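Local coordinates for designed helical repeat protein (Synthetic construct, PDB 5CWQ) that is a computationally designed helical repeat protein with no known natural function, whose stacked helices probably serve as a stable modular scaffold, at residues A[31-43]-A[83-96]. Residues are numbered along the deposited sequence; the frame is centred on the assembly and turned at random.
Sequences GDLKELAEALIEE and EAREQGDDEVLALA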
loop_
_atom_site.group_PDB
_atom_site.type_symbol
_atom_site.label_atom_id
_atom_site.label_comp_id
_atom_site.label_asym_id
_atom_site.label_seq_id
_atom_site.Cartn_x
_atom_site.Cartn_y
_atom_site.Cartn_z
ATOM N N GLY A 31 3.753 -12.801 -20.695
ATOM C CA GLY A 31 2.779 -13.455 -19.840
ATOM C C GLY A 31 3.302 -13.706 -18.437
ATOM O O GLY A 31 2.692 -14.446 -17.664
ATOM N N ASP A 32 4.433 -13.088 -18.105
ATOM C CA ASP A 32 5.042 -13.248 -16.789
ATOM C C ASP A 32 4.360 -12.327 -15.774
ATOM O O ASP A 32 4.766 -11.178 -15.590
ATOM C CB ASP A 32 6.544 -12.957 -16.863
ATOM C CG ASP A 32 7.301 -13.451 -15.643
ATOM O OD1 ASP A 32 6.667 -13.695 -14.595
ATOM O OD2 ASP A 32 8.537 -13.595 -15.736
ATOM N N LEU A 33 3.325 -12.840 -15.115
ATOM C CA LEU A 33 2.517 -12.033 -14.204
ATOM C C LEU A 33 3.280 -11.607 -12.952
ATOM O O LEU A 33 3.055 -10.516 -12.426
ATOM C CB LEU A 33 1.254 -12.794 -13.791
ATOM C CG LEU A 33 0.290 -13.200 -14.908
ATOM C CD1 LEU A 33 -0.966 -13.812 -14.306
ATOM C CD2 LEU A 33 -0.069 -12.022 -15.800
ATOM N N LYS A 34 4.175 -12.465 -12.470
ATOM C CA LYS A 34 4.945 -12.151 -11.272
ATOM C C LYS A 34 5.851 -10.944 -11.504
ATOM O O LYS A 34 5.927 -10.043 -10.666
ATOM C CB LYS A 34 5.777 -13.355 -10.831
ATOM C CG LYS A 34 6.666 -13.069 -9.629
ATOM C CD LYS A 34 7.274 -14.336 -9.062
ATOM C CE LYS A 34 8.158 -14.033 -7.864
ATOM N NZ LYS A 34 8.667 -15.270 -7.212
ATOM N N GLU A 35 6.540 -10.932 -12.642
ATOM C CA GLU A 35 7.389 -9.802 -13.000
ATOM C C GLU A 35 6.539 -8.569 -13.279
ATOM O O GLU A 35 6.939 -7.444 -12.980
ATOM C CB GLU A 35 8.252 -10.135 -14.217
ATOM C CG GLU A 35 9.390 -11.097 -13.923
ATOM C CD GLU A 35 10.323 -11.274 -15.104
ATOM O OE1 GLU A 35 9.991 -10.787 -16.207
ATOM O OE2 GLU A 35 11.390 -11.901 -14.932
ATOM N N LEU A 36 5.365 -8.792 -13.858
ATOM C CA LEU A 36 4.426 -7.713 -14.130
ATOM C C LEU A 36 3.949 -7.096 -12.822
ATOM O O LEU A 36 3.935 -5.874 -12.670
ATOM C CB LEU A 36 3.241 -8.232 -14.948
ATOM C CG LEU A 36 2.063 -7.280 -15.166
ATOM C CD1 LEU A 36 2.518 -5.982 -15.800
ATOM C CD2 LEU A 36 1.000 -7.947 -16.027
ATOM N N ALA A 37 3.574 -7.952 -11.878
ATOM C CA ALA A 37 3.103 -7.512 -10.570
ATOM C C ALA A 37 4.187 -6.744 -9.819
ATOM O O ALA A 37 3.912 -5.726 -9.180
ATOM C CB ALA A 37 2.639 -8.709 -9.752
ATOM N N GLU A 38 5.418 -7.235 -9.897
ATOM C CA GLU A 38 6.546 -6.585 -9.239
ATOM C C GLU A 38 6.823 -5.221 -9.860
ATOM O O GLU A 38 7.189 -4.276 -9.163
ATOM C CB GLU A 38 7.793 -7.466 -9.320
ATOM C CG GLU A 38 7.746 -8.670 -8.390
ATOM C CD GLU A 38 8.871 -9.656 -8.641
ATOM O OE1 GLU A 38 9.579 -9.515 -9.662
ATOM O OE2 GLU A 38 9.045 -10.575 -7.816
ATOM N N ALA A 39 6.643 -5.127 -11.173
ATOM C CA ALA A 39 6.844 -3.872 -11.882
ATOM C C ALA A 39 5.783 -2.850 -11.479
ATOM O O ALA A 39 6.069 -1.658 -11.367
ATOM C CB ALA A 39 6.816 -4.103 -13.386
ATOM N N LEU A 40 4.561 -3.323 -11.251
ATOM C CA LEU A 40 3.460 -2.448 -10.864
ATOM C C LEU A 40 3.658 -1.916 -9.447
ATOM O O LEU A 40 3.240 -0.801 -9.135
ATOM C CB LEU A 40 2.121 -3.186 -10.977
ATOM C CG LEU A 40 1.652 -3.500 -12.403
ATOM C CD1 LEU A 40 0.397 -4.359 -12.383
ATOM C CD2 LEU A 40 1.411 -2.227 -13.207
ATOM N N ILE A 41 4.294 -2.712 -8.592
ATOM C CA ILE A 41 4.669 -2.248 -7.259
ATOM C C ILE A 41 5.662 -1.098 -7.381
ATOM O O ILE A 41 5.590 -0.121 -6.637
ATOM C CB ILE A 41 5.288 -3.379 -6.406
ATOM C CG1 ILE A 41 4.231 -4.438 -6.091
ATOM C CG2 ILE A 41 5.871 -2.825 -5.098
ATOM C CD1 ILE A 41 4.790 -5.698 -5.466
ATOM N N GLU A 42 6.592 -1.224 -8.321
ATOM C CA GLU A 42 7.594 -0.189 -8.546
ATOM C C GLU A 42 6.943 1.078 -9.092
ATOM O O GLU A 42 7.313 2.186 -8.706
ATOM C CB GLU A 42 8.678 -0.690 -9.503
ATOM C CG GLU A 42 9.489 -1.848 -8.943
ATOM C CD GLU A 42 10.362 -2.516 -9.988
ATOM O OE1 GLU A 42 10.779 -3.672 -9.763
ATOM O OE2 GLU A 42 10.632 -1.887 -11.034
ATOM N N GLU A 43 5.974 0.911 -9.987
ATOM C CA GLU A 43 5.215 2.046 -10.500
ATOM C C GLU A 43 4.516 2.771 -9.359
ATOM O O GLU A 43 4.576 3.997 -9.262
ATOM C CB GLU A 43 4.188 1.593 -11.539
ATOM C CG GLU A 43 4.795 1.134 -12.851
ATOM C CD GLU A 43 3.748 0.813 -13.899
ATOM O OE1 GLU A 43 2.658 1.421 -13.858
ATOM O OE2 GLU A 43 4.013 -0.050 -14.764
ATOM N N GLU A 83 -6.312 -12.105 -13.082
ATOM C CA GLU A 83 -5.578 -13.129 -13.811
ATOM C C GLU A 83 -4.850 -14.068 -12.852
ATOM O O GLU A 83 -4.719 -15.262 -13.121
ATOM C CB GLU A 83 -4.584 -12.476 -14.776
ATOM C CG GLU A 83 -5.252 -11.637 -15.862
ATOM C CD GLU A 83 -4.294 -10.691 -16.570
ATOM O OE1 GLU A 83 -3.230 -10.366 -16.002
ATOM O OE2 GLU A 83 -4.614 -10.267 -17.699
ATOM N N ALA A 84 -4.384 -13.523 -11.733
ATOM C CA ALA A 84 -3.669 -14.317 -10.740
ATOM C C ALA A 84 -4.598 -15.330 -10.077
ATOM O O ALA A 84 -4.200 -16.467 -9.809
ATOM C CB ALA A 84 -3.036 -13.417 -9.697
ATOM N N ARG A 85 -5.836 -14.921 -9.815
ATOM C CA ARG A 85 -6.812 -15.816 -9.209
ATOM C C ARG A 85 -7.228 -16.909 -10.188
ATOM O O ARG A 85 -7.448 -18.052 -9.786
ATOM C CB ARG A 85 -8.041 -15.041 -8.727
ATOM C CG ARG A 85 -7.781 -14.180 -7.499
ATOM C CD ARG A 85 -9.055 -13.940 -6.703
ATOM N NE ARG A 85 -8.837 -13.054 -5.560
ATOM C CZ ARG A 85 -8.831 -11.724 -5.620
ATOM N NH1 ARG A 85 -9.026 -11.097 -6.774
ATOM N NH2 ARG A 85 -8.623 -11.015 -4.518
ATOM N N GLU A 86 -7.330 -16.560 -11.469
ATOM C CA GLU A 86 -7.702 -17.532 -12.494
ATOM C C GLU A 86 -6.649 -18.630 -12.610
ATOM O O GLU A 86 -6.959 -19.759 -12.989
ATOM C CB GLU A 86 -7.894 -16.858 -13.859
ATOM C CG GLU A 86 -9.231 -16.138 -14.021
ATOM C CD GLU A 86 -9.641 -15.957 -15.478
ATOM O OE1 GLU A 86 -10.210 -14.897 -15.810
ATOM O OE2 GLU A 86 -9.412 -16.876 -16.294
ATOM N N GLN A 87 -5.407 -18.288 -12.285
ATOM C CA GLN A 87 -4.301 -19.237 -12.360
ATOM C C GLN A 87 -3.987 -19.836 -10.991
ATOM O O GLN A 87 -3.055 -20.628 -10.855
ATOM C CB GLN A 87 -3.057 -18.555 -12.937
ATOM C CG GLN A 87 -3.237 -18.071 -14.368
ATOM C CD GLN A 87 -1.986 -17.430 -14.938
ATOM O OE1 GLN A 87 -0.882 -17.632 -14.431
ATOM N NE2 GLN A 87 -2.155 -16.652 -16.004
ATOM N N GLY A 88 -4.768 -19.461 -9.982
ATOM C CA GLY A 88 -4.555 -19.942 -8.628
ATOM C C GLY A 88 -3.171 -19.603 -8.108
ATOM O O GLY A 88 -2.590 -20.358 -7.328
ATOM N N ASP A 89 -2.643 -18.464 -8.548
ATOM C CA ASP A 89 -1.296 -18.043 -8.182
ATOM C C ASP A 89 -1.349 -17.032 -7.035
ATOM O O ASP A 89 -1.420 -15.821 -7.255
ATOM C CB ASP A 89 -0.583 -17.453 -9.403
ATOM C CG ASP A 89 0.925 -17.388 -9.230
ATOM O OD1 ASP A 89 1.395 -17.226 -8.084
ATOM O OD2 ASP A 89 1.640 -17.500 -10.249
ATOM N N ASP A 90 -1.306 -17.546 -5.810
ATOM C CA ASP A 90 -1.477 -16.727 -4.614
ATOM C C ASP A 90 -0.343 -15.721 -4.413
ATOM O O ASP A 90 -0.563 -14.640 -3.867
ATOM C CB ASP A 90 -1.598 -17.627 -3.383
ATOM C CG ASP A 90 -2.836 -18.505 -3.426
ATOM O OD1 ASP A 90 -3.919 -17.987 -3.767
ATOM O OD2 ASP A 90 -2.726 -19.713 -3.127
ATOM N N GLU A 91 0.864 -16.076 -4.847
ATOM C CA GLU A 91 2.014 -15.189 -4.693
ATOM C C GLU A 91 1.854 -13.944 -5.556
ATOM O O GLU A 91 2.048 -12.823 -5.086
ATOM C CB GLU A 91 3.314 -15.907 -5.058
ATOM C CG GLU A 91 4.560 -15.059 -4.816
ATOM C CD GLU A 91 5.840 -15.737 -5.263
ATOM O OE1 GLU A 91 5.768 -16.667 -6.095
ATOM O OE2 GLU A 91 6.920 -15.335 -4.783
ATOM N N VAL A 92 1.510 -14.148 -6.823
ATOM C CA VAL A 92 1.276 -13.040 -7.739
ATOM C C VAL A 92 0.089 -12.209 -7.260
ATOM O O VAL A 92 0.106 -10.981 -7.351
ATOM C CB VAL A 92 1.023 -13.544 -9.178
ATOM C CG1 VAL A 92 0.679 -12.389 -10.114
ATOM C CG2 VAL A 92 2.238 -14.297 -9.696
ATOM N N LEU A 93 -0.940 -12.880 -6.751
ATOM C CA LEU A 93 -2.106 -12.186 -6.215
ATOM C C LEU A 93 -1.687 -11.236 -5.099
ATOM O O LEU A 93 -2.068 -10.067 -5.097
ATOM C CB LEU A 93 -3.144 -13.186 -5.693
ATOM C CG LEU A 93 -4.363 -12.590 -4.976
ATOM C CD1 LEU A 93 -5.119 -11.612 -5.871
ATOM C CD2 LEU A 93 -5.286 -13.704 -4.491
ATOM N N ALA A 94 -0.893 -11.743 -4.162
ATOM C CA ALA A 94 -0.442 -10.950 -3.026
ATOM C C ALA A 94 0.372 -9.750 -3.497
ATOM O O ALA A 94 0.210 -8.643 -2.985
ATOM C CB ALA A 94 0.375 -11.808 -2.066
ATOM N N LEU A 95 1.239 -9.975 -4.477
ATOM C CA LEU A 95 2.050 -8.900 -5.043
ATOM C C LEU A 95 1.171 -7.840 -5.704
ATOM O O LEU A 95 1.427 -6.643 -5.574
ATOM C CB LEU A 95 3.050 -9.465 -6.056
ATOM C CG LEU A 95 4.153 -10.346 -5.464
ATOM C CD1 LEU A 95 4.822 -11.176 -6.552
ATOM C CD2 LEU A 95 5.179 -9.496 -4.731
ATOM N N ALA A 96 0.136 -8.284 -6.410
ATOM C CA ALA A 96 -0.794 -7.365 -7.057
ATOM C C ALA A 96 -1.523 -6.521 -6.019
ATOM O O ALA A 96 -1.750 -5.329 -6.224
ATOM C CB ALA A 96 -1.792 -8.131 -7.915
HETATM O O HOH W 1 0.620 -16.114 -17.106
#
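The carboxylate of E91 receives the ammonium of K34 from above its plane: NZ lies 3.0 Å from OE2, in a direction 42° out of that plane, forming a hydrogen-bonded salt bridge. Both chains are extended, and K34 starts with CG anti to its backbone N (chi1 177°), which carries NZ past the aliphatic edge of the interface. Another flat group, the R85 guanidinium, has CD1 of L93 over the centre of one face and forms a salt bridge with E133 of helix 117-144. The Q87 amide meets L33 from the opposite direction, with NE2 3.5 Å from CD1; a water accepts from that NE2 and donates to G31 O, joining the two turns.

Between the salt bridge and the turns, helices 33-43 and 90-96 run nearly parallel, 15° apart, with axes 8.7 Å from each other. Such closeness suits A37, whose methyl CB sits 3.8 Å from L95 CB. L95 is a knob in the hole formed by K34, A37, E38 and I41, and its CD2 touches I41 CD1 at 3.9 Å. The branched V92 spreads its methyls, CG1 against L33 CB (3.7 Å) and CG2 against K34 CB (3.8 Å). Lacking CB, G31 and G88 readily take the positive phi of Schellman motifs; D32 and D89 N-cap the following helices, each OD1 accepting weakly from E35 N and V92 N respectively.

Replacing K34 with an alanine would probably leave E91 without its positive mate, beside the like-charged E148, and strip part of the packing from L95 CD1.

The chemistry is thus layered: small and branched aliphatic residues fit the close spacing of helices 33-43 and 90-96, and a salt bridge lies at the border, joining neighbouring helices 33-57 and 90-114, which the C55–C113 disulfide also links.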